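Local coordinates for Lin0431 protein (Listeria innocua, PDB 3LD7) that is of unknown function but carries, in this fragment of a longer protein, a domain assigned to the NusG domain II family, at residues Arg20-Thr25 with Gly29-Thr34; Asn43-Asp48 with Val84-Lys89. One frame throughout, in Å; residues are numbered along the deposited sequence.

Contact 1: Arg20-Thr25 with Gly29-Thr34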
loop_
_atom_site.group_PDB
_atom_site.type_symbol
_atom_site.label_atom_id
_atom_site.label_comp_id
_atom_site.label_asym_id
_atom_site.label_seq_id
_atom_site.Cartn_x
_atom_site.Cartn_y
_atom_site.Cartn_z
ATOM N N ARG A 20 -0.460 4.947 -7.541
ATOM C CA ARG A 20 0.388 3.965 -8.251
ATOM C C ARG A 20 -0.404 2.719 -8.513
ATOM O O ARG A 20 -1.205 2.324 -7.669
ATOM C CB ARG A 20 1.610 3.547 -7.412
ATOM C CG ARG A 20 2.647 4.620 -7.206
ATOM C CD ARG A 20 3.575 4.838 -8.442
ATOM N NE ARG A 20 4.380 3.647 -8.767
ATOM C CZ ARG A 20 5.411 3.215 -8.036
ATOM N NH1 ARG A 20 5.758 3.866 -6.926
ATOM N NH2 ARG A 20 6.104 2.136 -8.403
ATOM N N GLU A 21 -0.170 2.089 -9.668
ATOM C CA GLU A 21 -0.589 0.697 -9.875
ATOM C C GLU A 21 0.692 -0.088 -10.085
ATOM O O GLU A 21 1.454 0.208 -11.010
ATOM C CB GLU A 21 -1.575 0.552 -11.056
ATOM C CG GLU A 21 -2.779 1.493 -10.887
ATOM C CD GLU A 21 -3.999 1.171 -11.766
ATOM O OE1 GLU A 21 -3.973 0.179 -12.516
ATOM O OE2 GLU A 21 -5.013 1.921 -11.693
ATOM N N ILE A 22 0.953 -1.048 -9.200
ATOM C CA ILE A 22 2.245 -1.707 -9.150
ATOM C C ILE A 22 2.106 -3.211 -9.322
ATOM O O ILE A 22 1.641 -3.920 -8.424
ATOM C CB ILE A 22 2.990 -1.452 -7.811
ATOM C CG1 ILE A 22 3.167 0.048 -7.536
ATOM C CG2 ILE A 22 4.345 -2.177 -7.857
ATOM C CD1 ILE A 22 3.870 0.330 -6.191
ATOM N N PRO A 23 2.495 -3.720 -10.486
ATOM C CA PRO A 23 2.474 -5.172 -10.697
ATOM C C PRO A 23 3.505 -5.813 -9.775
ATOM O O PRO A 23 4.676 -5.417 -9.811
ATOM C CB PRO A 23 2.886 -5.319 -12.171
ATOM C CG PRO A 23 2.515 -4.032 -12.777
ATOM C CD PRO A 23 2.759 -2.987 -11.727
ATOM N N LEU A 24 3.072 -6.755 -8.936
ATOM C CA LEU A 24 3.935 -7.287 -7.893
ATOM C C LEU A 24 4.615 -8.538 -8.373
ATOM O O LEU A 24 5.697 -8.863 -7.905
ATOM C CB LEU A 24 3.148 -7.636 -6.625
ATOM C CG LEU A 24 2.546 -6.438 -5.893
ATOM C CD1 LEU A 24 1.684 -6.920 -4.741
ATOM C CD2 LEU A 24 3.631 -5.473 -5.431
ATOM N N THR A 25 3.975 -9.239 -9.300
ATOM C CA THR A 25 4.476 -10.539 -9.685
ATOM C C THR A 25 5.721 -10.390 -10.570
ATOM O O THR A 25 5.668 -9.819 -11.664
ATOM C CB THR A 25 3.372 -11.372 -10.353
ATOM O OG1 THR A 25 2.194 -11.351 -9.516
ATOM C CG2 THR A 25 3.847 -12.794 -10.543
ATOM N N GLY A 29 13.597 -6.567 -5.367
ATOM C CA GLY A 29 14.204 -5.383 -4.818
ATOM C C GLY A 29 13.227 -4.684 -3.888
ATOM O O GLY A 29 12.123 -5.171 -3.621
ATOM N N ASN A 30 13.654 -3.538 -3.388
ATOM C CA ASN A 30 12.886 -2.782 -2.415
ATOM C C ASN A 30 12.659 -1.381 -2.939
ATOM O O ASN A 30 13.598 -0.707 -3.397
ATOM C CB ASN A 30 13.653 -2.757 -1.084
ATOM C CG ASN A 30 12.814 -2.233 0.067
ATOM O OD1 ASN A 30 12.238 -3.014 0.845
ATOM N ND2 ASN A 30 12.736 -0.913 0.183
ATOM N N GLU A 31 11.412 -0.950 -2.886
ATOM C CA GLU A 31 11.078 0.401 -3.259
ATOM C C GLU A 31 10.247 1.003 -2.159
ATOM O O GLU A 31 9.323 0.356 -1.646
ATOM C CB GLU A 31 10.248 0.406 -4.550
ATOM C CG GLU A 31 9.945 1.811 -5.019
ATOM C CD GLU A 31 8.607 1.987 -5.718
ATOM O OE1 GLU A 31 8.076 1.027 -6.328
ATOM O OE2 GLU A 31 8.100 3.129 -5.655
ATOM N N GLN A 32 10.558 2.246 -1.801
ATOM C CA GLN A 32 9.738 2.963 -0.847
ATOM C C GLN A 32 9.277 4.272 -1.442
ATOM O O GLN A 32 10.034 4.958 -2.142
ATOM C CB GLN A 32 10.492 3.185 0.455
ATOM C CG GLN A 32 10.758 1.856 1.162
ATOM C CD GLN A 32 11.662 1.963 2.368
ATOM O OE1 GLN A 32 11.698 2.991 3.046
ATOM N NE2 GLN A 32 12.413 0.887 2.640
ATOM N N PHE A 33 8.029 4.632 -1.162
ATOM C CA PHE A 33 7.550 5.949 -1.578
ATOM C C PHE A 33 6.618 6.484 -0.512
ATOM O O PHE A 33 5.981 5.701 0.197
ATOM C CB PHE A 33 6.915 5.935 -2.995
ATOM C CG PHE A 33 5.676 5.078 -3.126
ATOM C CD1 PHE A 33 5.766 3.718 -3.361
ATOM C CD2 PHE A 33 4.408 5.652 -2.996
ATOM C CE1 PHE A 33 4.599 2.930 -3.494
ATOM C CE2 PHE A 33 3.263 4.878 -3.121
ATOM C CZ PHE A 33 3.360 3.507 -3.363
ATOM N N THR A 34 6.568 7.805 -0.371
ATOM C CA THR A 34 5.716 8.423 0.639
ATOM C C THR A 34 4.505 9.092 0.023
ATOM O O THR A 34 4.621 9.860 -0.938
ATOM C CB THR A 34 6.499 9.451 1.461
ATOM O OG1 THR A 34 7.607 8.799 2.093
ATOM C CG2 THR A 34 5.629 10.080 2.519
#

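Contact 2: Asn43-Asp48 with Val84-Lys89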
loop_
_atom_site.group_PDB
_atom_site.type_symbol
_atom_site.label_atom_id
_atom_site.label_comp_id
_atom_site.label_asym_id
_atom_site.label_seq_id
_atom_site.Cartn_x
_atom_site.Cartn_y
_atom_site.Cartn_z
ATOM N N ASN A 43 2.215 8.497 4.793
ATOM C CA ASN A 43 2.328 7.039 4.844
ATOM C C ASN A 43 3.510 6.647 4.009
ATOM O O ASN A 43 3.567 6.967 2.804
ATOM C CB ASN A 43 1.073 6.313 4.295
ATOM C CG ASN A 43 -0.179 6.585 5.132
ATOM O OD1 ASN A 43 -0.599 5.779 6.001
ATOM N ND2 ASN A 43 -0.782 7.680 4.869
ATOM N N LEU A 44 4.445 5.948 4.638
ATOM C CA LEU A 44 5.617 5.430 3.943
ATOM C C LEU A 44 5.291 4.035 3.450
ATOM O O LEU A 44 5.114 3.107 4.247
ATOM C CB LEU A 44 6.807 5.405 4.882
ATOM C CG LEU A 44 8.137 4.933 4.296
ATOM C CD1 LEU A 44 8.530 5.724 3.050
ATOM C CD2 LEU A 44 9.184 5.048 5.368
HETATM N N MSE A 45 5.139 3.911 2.132
HETATM C CA MSE A 45 4.803 2.649 1.493
HETATM C C MSE A 45 6.070 1.907 1.136
HETATM O O MSE A 45 7.071 2.523 0.763
HETATM C CB MSE A 45 4.029 2.933 0.193
HETATM C CG MSE A 45 2.838 3.874 0.390
HETATM SE SE MSE A 45 1.567 3.314 1.748
HETATM C CE MSE A 45 1.248 1.474 1.095
ATOM N N GLU A 46 6.009 0.583 1.210
ATOM C CA GLU A 46 7.170 -0.240 0.916
ATOM C C GLU A 46 6.738 -1.429 0.097
ATOM O O GLU A 46 5.824 -2.161 0.479
ATOM C CB GLU A 46 7.850 -0.713 2.216
ATOM C CG GLU A 46 9.112 -1.524 1.964
ATOM C CD GLU A 46 9.762 -2.018 3.253
ATOM O OE1 GLU A 46 9.177 -1.811 4.340
ATOM O OE2 GLU A 46 10.864 -2.600 3.183
ATOM N N VAL A 47 7.419 -1.632 -1.027
ATOM C CA VAL A 47 7.262 -2.837 -1.808
ATOM C C VAL A 47 8.577 -3.580 -1.716
ATOM O O VAL A 47 9.628 -3.028 -2.008
ATOM C CB VAL A 47 6.927 -2.511 -3.275
ATOM C CG1 VAL A 47 6.835 -3.780 -4.093
ATOM C CG2 VAL A 47 5.601 -1.740 -3.324
ATOM N N ASP A 48 8.527 -4.818 -1.249
ATOM C CA ASP A 48 9.723 -5.627 -1.137
ATOM C C ASP A 48 9.434 -6.953 -1.803
ATOM O O ASP A 48 8.567 -7.701 -1.349
ATOM C CB ASP A 48 10.094 -5.827 0.337
ATOM C CG ASP A 48 11.437 -6.501 0.503
ATOM O OD1 ASP A 48 12.475 -5.822 0.366
ATOM O OD2 ASP A 48 11.449 -7.714 0.774
ATOM N N VAL A 84 -5.990 6.463 2.732
ATOM C CA VAL A 84 -5.112 5.665 1.886
ATOM C C VAL A 84 -5.635 4.255 1.816
ATOM O O VAL A 84 -6.018 3.669 2.840
ATOM C CB VAL A 84 -3.648 5.694 2.404
ATOM C CG1 VAL A 84 -2.799 4.627 1.688
ATOM C CG2 VAL A 84 -3.046 7.097 2.175
ATOM N N PHE A 85 -5.686 3.709 0.604
ATOM C CA PHE A 85 -6.188 2.357 0.426
ATOM C C PHE A 85 -5.266 1.607 -0.526
ATOM O O PHE A 85 -4.844 2.160 -1.556
ATOM C CB PHE A 85 -7.593 2.440 -0.166
ATOM C CG PHE A 85 -8.292 1.120 -0.326
ATOM C CD1 PHE A 85 -8.568 0.311 0.773
ATOM C CD2 PHE A 85 -8.737 0.716 -1.574
ATOM C CE1 PHE A 85 -9.277 -0.896 0.613
ATOM C CE2 PHE A 85 -9.424 -0.470 -1.741
ATOM C CZ PHE A 85 -9.680 -1.287 -0.656
ATOM N N VAL A 86 -4.978 0.358 -0.194
ATOM C CA VAL A 86 -4.255 -0.521 -1.094
ATOM C C VAL A 86 -5.140 -1.722 -1.378
ATOM O O VAL A 86 -5.678 -2.339 -0.454
ATOM C CB VAL A 86 -2.955 -1.046 -0.444
ATOM C CG1 VAL A 86 -2.242 -2.027 -1.396
ATOM C CG2 VAL A 86 -2.042 0.107 -0.040
ATOM N N GLU A 87 -5.323 -2.042 -2.655
ATOM C CA GLU A 87 -6.075 -3.220 -3.049
ATOM C C GLU A 87 -5.189 -4.049 -3.957
ATOM O O GLU A 87 -4.621 -3.519 -4.913
ATOM C CB GLU A 87 -7.325 -2.797 -3.825
ATOM C CG GLU A 87 -8.090 -3.937 -4.362
ATOM C CD GLU A 87 -9.398 -3.519 -5.004
ATOM O OE1 GLU A 87 -9.613 -2.306 -5.259
ATOM O OE2 GLU A 87 -10.214 -4.418 -5.260
ATOM N N ILE A 88 -5.079 -5.343 -3.685
ATOM C CA ILE A 88 -4.368 -6.246 -4.578
ATOM C C ILE A 88 -5.364 -7.004 -5.434
ATOM O O ILE A 88 -6.300 -7.643 -4.913
ATOM C CB ILE A 88 -3.464 -7.213 -3.816
ATOM C CG1 ILE A 88 -2.445 -6.400 -2.999
ATOM C CG2 ILE A 88 -2.761 -8.201 -4.786
ATOM C CD1 ILE A 88 -1.407 -7.258 -2.307
ATOM N N LYS A 89 -5.179 -6.900 -6.751
ATOM C CA LYS A 89 -6.109 -7.489 -7.717
ATOM C C LYS A 89 -5.392 -8.493 -8.607
ATOM O O LYS A 89 -4.251 -8.282 -9.001
ATOM C CB LYS A 89 -6.723 -6.404 -8.614
ATOM C CG LYS A 89 -7.543 -5.335 -7.895
ATOM C CD LYS A 89 -8.221 -4.414 -8.916
ATOM C CE LYS A 89 -9.177 -3.448 -8.241
ATOM N NZ LYS A 89 -9.988 -2.656 -9.215
#

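Contact 1: Arg20-Thr25 with Gly29-Thr34
Arg20 and Glu31 meet as a two-pronged, end-on salt bridge between strands 17-23 and 30-36. NH1 of Arg20 donates to OE2 of Glu31 at 2.8 Å along an almost straight line, N-H...O 168°, using the syn lone pair of that oxygen. Its NH2 reaches Glu31 OE1 at 3.1 Å, also on the syn side though somewhat out of the carboxylate plane, and the two flat groups are nearly coplanar. The same guanidinium serves a second partner: NH1 sits over one face of the Phe33 ring, displaced toward the rim, and Arg20 CZ is 5.0 Å from the centroid of that ring. The planes are tilted 52° from each other, a cation-pi contact rather than a flat stack. Ile22 adds an apolar contact, its CD1 lying over one face of the Arg20 guanidinium, offset toward the rim, and touching Phe33 CE1 at 3.8 Å.

Bends at the second and third torsions of Arg20 fold its chain so that the guanidinium meets the Glu31 carboxylate, while Phe33 holds CG between its backbone N and carbonyl carbon (chi1 63°), bringing the ring beneath NH1. Further out, backbone hydrogen bonds join Arg20 to Ile12 and Glu31 to Val47, each fixing its strand within a separate antiparallel sheet. The antiparallel strands 17-23 and 30-36 are the outermost of those sheets, so the contact bridges them at their margins. With a carboxylate at its edge, a ring beside it and a methyl over one face, the guanidinium has its rotation largely fixed, and the pairing probably favours the charged form of both groups.

Contact 2: Asn43-Asp48 with Val84-Lys89
Asn43 and Val84 stand at the close end of two strands that run in broadly the same direction and diverge along their length. The CA atoms of Asn43 and Val84 are 8.1 Å apart, those of Met45 and Val86 9.9 Å, and those of Val47 and Ile88 already 12.4 Å. The strands are therefore not sheet neighbours but members of two sheets facing each other, and what passes between them is side chain on side chain.

At the close end the flat amide group of Asn43 lies alongside the CG2 methyl of Val84, with Asn43 CG 4.2 Å from that methyl; the two side chains slip past each other in opposite senses. Two residues further on, Met45, a selenomethionine in this crystal, puts its terminal methyl across the gap, and its CE meets CG2 of Val86 at 3.7 Å. Its chain bends at the second and third torsions (chi3 -52°), which curls the methyl over toward the valine.

In the NusG domain II fragment this is the centre of the fold: the strand 42-48 is the middle one of the three-stranded sheet, and 84-90 is an inner strand of the four-stranded one, so the contact joins the interior of both layers. In each valine CG1 stands anti to the backbone N (chi1 177° in Val86), which leaves CG2, beside that N, to meet the partner. Ile54 of strand 51-57 packs against Asn43 and Met45, Phe33 and Ile35 of strand 30-36 touch Met45, and Ile77 lies against Val86.

From the N terminus, the chain lays down strands 8-14 and 17-23 of the four-stranded sheet, then crosses to the three-stranded one at 30-36; contact 1 closes that short crossing, with three residues between its segments. Contact 2 opens only afterwards and closes a far longer excursion, through strand 51-57 and the helix 63-67, re-entering the four-stranded sheet at 76-79 and reaching its inner strand at 84-90. The two are thus in series, neither nested nor crossed. Strands 30-36 and 42-48 connect them as sheet neighbours, with a probable backbone hydrogen bond from Met45 N to Phe33 O. Together they tie the sheets at a margin and at the centre.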